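Local structure of fiber protein 2 (2BZV) at residues 62-76 with 146-160. The protein forms the short fiber spikes at the vertices of the enteric adenovirus 41 capsid and probably serves in attachment to host cells. Sequence-based numbering, arbitrary orientation.
Sequences LREMHDNALSLKLPF and YAFTFKWSAEPGKPF
A chi1 of -177° swings the Phe160 ring away from its own amide nitrogen, and Leu70, at -175°, does the same, so that ring and leucine branch converge: Leu70 CD1 sits over the centre of one ring face, 3.7 Å from its centroid, in a CH-pi contact. The folded chain of Met65 passes obliquely beside the same ring, SD making a Met-aromatic contact, and brings CE to 3.6 Å from Ala154 CB. In this fiber knob, an antiparallel beta-sandwich, strands 69-76 and 146-153 sort their residues by face: the hydrogen-bonded pairs Leu70-Trp152, Leu72-Phe150, Leu74-Phe148 and Phe76-Tyr146 share one, much of it packed on strands 36-45 and 48-57 of the other sheet. There Leu72 CB meets the edge of the Trp152 indole at CZ3 (3.8 Å), while Phe76 and Phe148 touch rim to rim, their planes at 87°. On the other face, Lys73 runs across Thr149 and donates from NZ to Glu141 O. Beyond the strands, Met65 O accepts a hydrogen bond from Gly157 N (2.7 Å), Gly157 lying in the type II turn Glu155-Lys158. Pro159 CB lies over the face of the Arg63 guanidinium, 3.6 Å above its plane; NH1 of Arg63 hydrogen-bonds Gly57 O.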
loop_
_atom_site.group_PDB
_atom_site.type_symbol
_atom_site.label_atom_id
_atom_site.label_comp_id
_atom_site.label_asym_id
_atom_site.label_seq_id
_atom_site.Cartn_x
_atom_site.Cartn_y
_atom_site.Cartn_z
ATOM N N LEU A 62 -14.703 19.106 -18.698
ATOM C CA LEU A 62 -13.613 18.633 -17.833
ATOM C C LEU A 62 -12.464 19.638 -17.708
ATOM O O LEU A 62 -11.595 19.479 -16.850
ATOM C CB LEU A 62 -13.065 17.297 -18.329
ATOM C CG LEU A 62 -14.015 16.105 -18.215
ATOM C CD1 LEU A 62 -13.381 14.884 -18.864
ATOM C CD2 LEU A 62 -14.357 15.819 -16.765
ATOM N N ARG A 63 -12.439 20.668 -18.557
ATOM C CA ARG A 63 -11.438 21.712 -18.394
ATOM C C ARG A 63 -11.957 22.898 -17.581
ATOM O O ARG A 63 -11.193 23.780 -17.201
ATOM C CB ARG A 63 -10.935 22.187 -19.757
ATOM C CG ARG A 63 -10.245 21.110 -20.589
ATOM C CD ARG A 63 -9.070 20.447 -19.883
ATOM N NE ARG A 63 -8.075 21.421 -19.418
ATOM C CZ ARG A 63 -7.034 21.105 -18.646
ATOM N NH1 ARG A 63 -6.842 19.850 -18.249
ATOM N NH2 ARG A 63 -6.191 22.060 -18.273
ATOM N N GLU A 64 -13.256 22.920 -17.315
ATOM C CA GLU A 64 -13.881 23.994 -16.539
ATOM C C GLU A 64 -15.151 23.444 -15.904
ATOM O O GLU A 64 -16.266 23.595 -16.430
ATOM C CB GLU A 64 -14.172 25.216 -17.423
ATOM C CG GLU A 64 -14.700 26.415 -16.640
ATOM C CD GLU A 64 -14.774 27.692 -17.457
ATOM O OE1 GLU A 64 -14.612 27.654 -18.695
ATOM O OE2 GLU A 64 -14.994 28.761 -16.856
ATOM N N MET A 65 -14.973 22.777 -14.763
ATOM C CA MET A 65 -16.058 21.965 -14.208
ATOM C C MET A 65 -17.254 22.793 -13.764
ATOM O O MET A 65 -17.119 23.916 -13.281
ATOM C CB MET A 65 -15.549 21.131 -13.033
ATOM C CG MET A 65 -14.693 19.955 -13.478
ATOM S SD MET A 65 -15.650 18.643 -14.268
ATOM C CE MET A 65 -16.344 17.843 -12.820
ATOM N N HIS A 66 -18.437 22.210 -13.951
ATOM C CA HIS A 66 -19.681 22.804 -13.478
ATOM C C HIS A 66 -20.098 22.063 -12.190
ATOM O O HIS A 66 -20.413 22.703 -11.187
ATOM C CB HIS A 66 -20.767 22.774 -14.574
ATOM C CG HIS A 66 -20.465 23.500 -15.865
ATOM N ND1 HIS A 66 -20.520 24.876 -16.018
ATOM C CD2 HIS A 66 -20.183 23.010 -17.105
ATOM C CE1 HIS A 66 -20.246 25.195 -17.273
ATOM N NE2 HIS A 66 -20.039 24.080 -17.951
ATOM N N ASP A 67 -20.083 20.727 -12.200
ATOM C CA ASP A 67 -20.391 19.920 -11.003
ATOM C C ASP A 67 -19.206 19.837 -10.042
ATOM O O ASP A 67 -18.065 20.138 -10.416
ATOM C CB ASP A 67 -20.783 18.498 -11.432
ATOM C CG ASP A 67 -22.093 18.422 -12.201
ATOM O OD1 ASP A 67 -22.985 19.274 -12.036
ATOM O OD2 ASP A 67 -22.252 17.447 -12.969
ATOM N N ASN A 68 -19.477 19.414 -8.805
ATOM C CA ASN A 68 -18.391 19.336 -7.814
ATOM C C ASN A 68 -18.035 17.897 -7.438
ATOM O O ASN A 68 -17.376 17.670 -6.426
ATOM C CB ASN A 68 -18.723 20.152 -6.570
ATOM C CG ASN A 68 -19.865 19.548 -5.796
ATOM O OD1 ASN A 68 -20.517 18.627 -6.271
ATOM N ND2 ASN A 68 -20.132 20.071 -4.603
ATOM N N ALA A 69 -18.472 16.936 -8.246
ATOM C CA ALA A 69 -18.079 15.546 -8.059
ATOM C C ALA A 69 -18.298 14.807 -9.360
ATOM O O ALA A 69 -19.176 15.171 -10.160
ATOM C CB ALA A 69 -18.886 14.902 -6.949
ATOM N N LEU A 70 -17.518 13.750 -9.544
ATOM C CA LEU A 70 -17.544 12.951 -10.758
ATOM C C LEU A 70 -17.305 11.504 -10.382
ATOM O O LEU A 70 -16.463 11.231 -9.521
ATOM C CB LEU A 70 -16.422 13.451 -11.643
ATOM C CG LEU A 70 -16.203 12.931 -13.038
ATOM C CD1 LEU A 70 -15.550 14.030 -13.879
ATOM C CD2 LEU A 70 -15.298 11.707 -13.051
ATOM N N SER A 71 -18.023 10.592 -11.023
ATOM C CA SER A 71 -17.841 9.169 -10.774
ATOM C C SER A 71 -17.449 8.434 -12.046
ATOM O O SER A 71 -17.723 8.881 -13.174
ATOM C CB SER A 71 -19.123 8.532 -10.247
ATOM O OG SER A 71 -20.078 8.529 -11.297
ATOM N N LEU A 72 -16.799 7.300 -11.871
ATOM C CA LEU A 72 -16.430 6.419 -12.971
ATOM C C LEU A 72 -16.704 4.999 -12.530
ATOM O O LEU A 72 -16.154 4.559 -11.522
ATOM C CB LEU A 72 -14.936 6.561 -13.305
ATOM C CG LEU A 72 -14.357 5.509 -14.268
ATOM C CD1 LEU A 72 -14.951 5.708 -15.650
ATOM C CD2 LEU A 72 -12.823 5.575 -14.297
ATOM N N LYS A 73 -17.513 4.277 -13.293
ATOM C CA LYS A 73 -17.821 2.884 -12.998
ATOM C C LYS A 73 -17.194 1.970 -14.038
ATOM O O LYS A 73 -17.388 2.165 -15.246
ATOM C CB LYS A 73 -19.335 2.671 -12.950
ATOM C CG LYS A 73 -19.703 1.284 -12.486
ATOM C CD LYS A 73 -21.189 1.230 -12.220
ATOM C CE LYS A 73 -21.529 -0.141 -11.682
ATOM N NZ LYS A 73 -23.008 -0.256 -11.462
ATOM N N LEU A 74 -16.470 0.964 -13.566
ATOM C CA LEU A 74 -15.902 -0.072 -14.431
ATOM C C LEU A 74 -16.610 -1.382 -14.091
ATOM O O LEU A 74 -16.386 -1.954 -13.018
ATOM C CB LEU A 74 -14.395 -0.223 -14.225
ATOM C CG LEU A 74 -13.572 1.053 -14.466
ATOM C CD1 LEU A 74 -12.107 0.744 -14.267
ATOM C CD2 LEU A 74 -13.795 1.633 -15.857
ATOM N N PRO A 75 -17.504 -1.838 -14.974
ATOM C CA PRO A 75 -18.242 -3.076 -14.751
ATOM C C PRO A 75 -17.577 -4.271 -15.419
ATOM O O PRO A 75 -16.992 -4.125 -16.502
ATOM C CB PRO A 75 -19.585 -2.781 -15.441
ATOM C CG PRO A 75 -19.195 -1.929 -16.628
ATOM C CD PRO A 75 -17.947 -1.170 -16.215
ATOM N N PHE A 76 -17.694 -5.439 -14.794
ATOM C CA PHE A 76 -17.108 -6.676 -15.319
ATOM C C PHE A 76 -18.147 -7.787 -15.280
ATOM O O PHE A 76 -19.030 -7.793 -14.420
ATOM C CB PHE A 76 -15.896 -7.118 -14.483
ATOM C CG PHE A 76 -14.795 -6.084 -14.432
ATOM C CD1 PHE A 76 -13.710 -6.147 -15.297
ATOM C CD2 PHE A 76 -14.851 -5.049 -13.518
ATOM C CE1 PHE A 76 -12.718 -5.171 -15.244
ATOM C CE2 PHE A 76 -13.866 -4.085 -13.456
ATOM C CZ PHE A 76 -12.801 -4.147 -14.323
ATOM N N TYR A 146 -18.972 -8.018 -11.365
ATOM C CA TYR A 146 -18.131 -7.260 -10.447
ATOM C C TYR A 146 -18.046 -5.826 -10.907
ATOM O O TYR A 146 -18.345 -5.517 -12.074
ATOM C CB TYR A 146 -16.706 -7.851 -10.458
ATOM C CG TYR A 146 -16.695 -9.315 -10.056
ATOM C CD1 TYR A 146 -16.631 -9.694 -8.720
ATOM C CD2 TYR A 146 -16.780 -10.329 -11.016
ATOM C CE1 TYR A 146 -16.636 -11.031 -8.351
ATOM C CE2 TYR A 146 -16.802 -11.674 -10.649
ATOM C CZ TYR A 146 -16.736 -12.014 -9.315
ATOM O OH TYR A 146 -16.755 -13.337 -8.937
ATOM N N ALA A 147 -17.609 -4.932 -10.025
ATOM C CA ALA A 147 -17.419 -3.562 -10.450
ATOM C C ALA A 147 -16.499 -2.804 -9.519
ATOM O O ALA A 147 -16.348 -3.140 -8.334
ATOM C CB ALA A 147 -18.769 -2.820 -10.522
ATOM N N PHE A 148 -15.909 -1.754 -10.071
ATOM C CA PHE A 148 -15.334 -0.665 -9.282
ATOM C C PHE A 148 -16.142 0.587 -9.572
ATOM O O PHE A 148 -16.417 0.881 -10.739
ATOM C CB PHE A 148 -13.907 -0.325 -9.708
ATOM C CG PHE A 148 -12.917 -1.440 -9.622
ATOM C CD1 PHE A 148 -12.400 -1.823 -8.399
ATOM C CD2 PHE A 148 -12.449 -2.049 -10.755
ATOM C CE1 PHE A 148 -11.472 -2.837 -8.302
ATOM C CE2 PHE A 148 -11.512 -3.065 -10.664
ATOM C CZ PHE A 148 -11.039 -3.466 -9.439
ATOM N N THR A 149 -16.473 1.345 -8.520
ATOM C CA THR A 149 -17.080 2.656 -8.705
ATOM C C THR A 149 -16.192 3.653 -7.984
ATOM O O THR A 149 -16.075 3.619 -6.764
ATOM C CB THR A 149 -18.517 2.734 -8.179
ATOM O OG1 THR A 149 -19.289 1.700 -8.819
ATOM C CG2 THR A 149 -19.102 4.109 -8.467
ATOM N N PHE A 150 -15.563 4.514 -8.777
ATOM C CA PHE A 150 -14.669 5.541 -8.256
ATOM C C PHE A 150 -15.422 6.856 -8.184
ATOM O O PHE A 150 -16.224 7.156 -9.065
ATOM C CB PHE A 150 -13.484 5.707 -9.203
ATOM C CG PHE A 150 -12.675 4.453 -9.366
ATOM C CD1 PHE A 150 -11.845 4.000 -8.344
ATOM C CD2 PHE A 150 -12.742 3.718 -10.549
ATOM C CE1 PHE A 150 -11.096 2.835 -8.490
ATOM C CE2 PHE A 150 -12.005 2.564 -10.697
ATOM C CZ PHE A 150 -11.178 2.120 -9.666
ATOM N N LYS A 151 -15.144 7.652 -7.161
ATOM C CA LYS A 151 -15.735 8.980 -7.063
ATOM C C LYS A 151 -14.671 9.964 -6.589
ATOM O O LYS A 151 -13.944 9.684 -5.628
ATOM C CB LYS A 151 -16.920 8.997 -6.091
ATOM C CG LYS A 151 -17.598 10.379 -5.988
ATOM C CD LYS A 151 -18.666 10.376 -4.902
ATOM C CE LYS A 151 -19.151 11.778 -4.557
ATOM N NZ LYS A 151 -20.171 11.743 -3.465
ATOM N N TRP A 152 -14.625 11.107 -7.269
ATOM C CA TRP A 152 -13.741 12.205 -6.880
ATOM C C TRP A 152 -14.550 13.468 -6.670
ATOM O O TRP A 152 -15.514 13.727 -7.401
ATOM C CB TRP A 152 -12.750 12.516 -7.989
ATOM C CG TRP A 152 -11.821 11.417 -8.381
ATOM C CD1 TRP A 152 -10.554 11.229 -7.913
ATOM C CD2 TRP A 152 -12.045 10.396 -9.353
ATOM N NE1 TRP A 152 -9.977 10.143 -8.511
ATOM C CE2 TRP A 152 -10.874 9.609 -9.406
ATOM C CE3 TRP A 152 -13.119 10.060 -10.175
ATOM C CZ2 TRP A 152 -10.753 8.507 -10.260
ATOM C CZ3 TRP A 152 -12.997 8.970 -11.021
ATOM C CH2 TRP A 152 -11.814 8.201 -11.056
ATOM N N SER A 153 -14.118 14.294 -5.721
ATOM C CA SER A 153 -14.624 15.663 -5.718
ATOM C C SER A 153 -13.976 16.453 -6.853
ATOM O O SER A 153 -12.956 16.043 -7.432
ATOM C CB SER A 153 -14.383 16.350 -4.376
ATOM O OG SER A 153 -13.009 16.340 -4.057
ATOM N N ALA A 154 -14.592 17.587 -7.182
ATOM C CA ALA A 154 -14.109 18.469 -8.238
ATOM C C ALA A 154 -14.364 19.905 -7.830
ATOM O O ALA A 154 -15.283 20.180 -7.059
ATOM C CB ALA A 154 -14.789 18.178 -9.561
ATOM N N GLU A 155 -13.547 20.820 -8.343
ATOM C CA GLU A 155 -13.679 22.229 -8.013
ATOM C C GLU A 155 -14.350 22.946 -9.181
ATOM O O GLU A 155 -13.767 23.049 -10.255
ATOM C CB GLU A 155 -12.301 22.820 -7.729
ATOM C CG GLU A 155 -12.376 24.227 -7.214
ATOM C CD GLU A 155 -11.027 24.818 -6.850
ATOM O OE1 GLU A 155 -11.009 26.029 -6.562
ATOM O OE2 GLU A 155 -10.017 24.078 -6.852
ATOM N N PRO A 156 -15.594 23.427 -9.002
ATOM C CA PRO A 156 -16.199 24.159 -10.106
ATOM C C PRO A 156 -15.348 25.320 -10.605
ATOM O O PRO A 156 -14.703 26.032 -9.832
ATOM C CB PRO A 156 -17.517 24.675 -9.520
ATOM C CG PRO A 156 -17.850 23.656 -8.490
ATOM C CD PRO A 156 -16.519 23.304 -7.864
ATOM N N GLY A 157 -15.331 25.459 -11.926
ATOM C CA GLY A 157 -14.573 26.496 -12.593
ATOM C C GLY A 157 -13.161 26.092 -12.961
ATOM O O GLY A 157 -12.486 26.841 -13.675
ATOM N N LYS A 158 -12.717 24.923 -12.496
ATOM C CA LYS A 158 -11.345 24.504 -12.751
ATOM C C LYS A 158 -11.305 23.209 -13.543
ATOM O O LYS A 158 -12.299 22.482 -13.592
ATOM C CB LYS A 158 -10.609 24.307 -11.432
ATOM C CG LYS A 158 -10.702 25.545 -10.548
ATOM C CD LYS A 158 -9.362 25.901 -9.953
ATOM C CE LYS A 158 -9.448 27.137 -9.075
ATOM N NZ LYS A 158 -9.852 28.336 -9.865
ATOM N N PRO A 159 -10.157 22.905 -14.161
ATOM C CA PRO A 159 -10.042 21.616 -14.827
ATOM C C PRO A 159 -10.117 20.451 -13.839
ATOM O O PRO A 159 -9.694 20.572 -12.688
ATOM C CB PRO A 159 -8.644 21.655 -15.456
ATOM C CG PRO A 159 -8.171 23.043 -15.331
ATOM C CD PRO A 159 -8.951 23.736 -14.280
ATOM N N PHE A 160 -10.655 19.339 -14.307
ATOM C CA PHE A 160 -10.726 18.121 -13.520
ATOM C C PHE A 160 -9.421 17.345 -13.668
ATOM O O PHE A 160 -9.106 16.819 -14.739
ATOM C CB PHE A 160 -11.903 17.264 -13.990
ATOM C CG PHE A 160 -12.073 16.012 -13.166
ATOM C CD1 PHE A 160 -12.471 16.101 -11.844
ATOM C CD2 PHE A 160 -11.815 14.759 -13.708
ATOM C CE1 PHE A 160 -12.633 14.956 -11.073
ATOM C CE2 PHE A 160 -11.977 13.610 -12.947
ATOM C CZ PHE A 160 -12.374 13.710 -11.626
HETATM O O HOH W 1 -10.705 26.235 -16.163
HETATM O O HOH W 2 -12.948 29.462 -14.114
#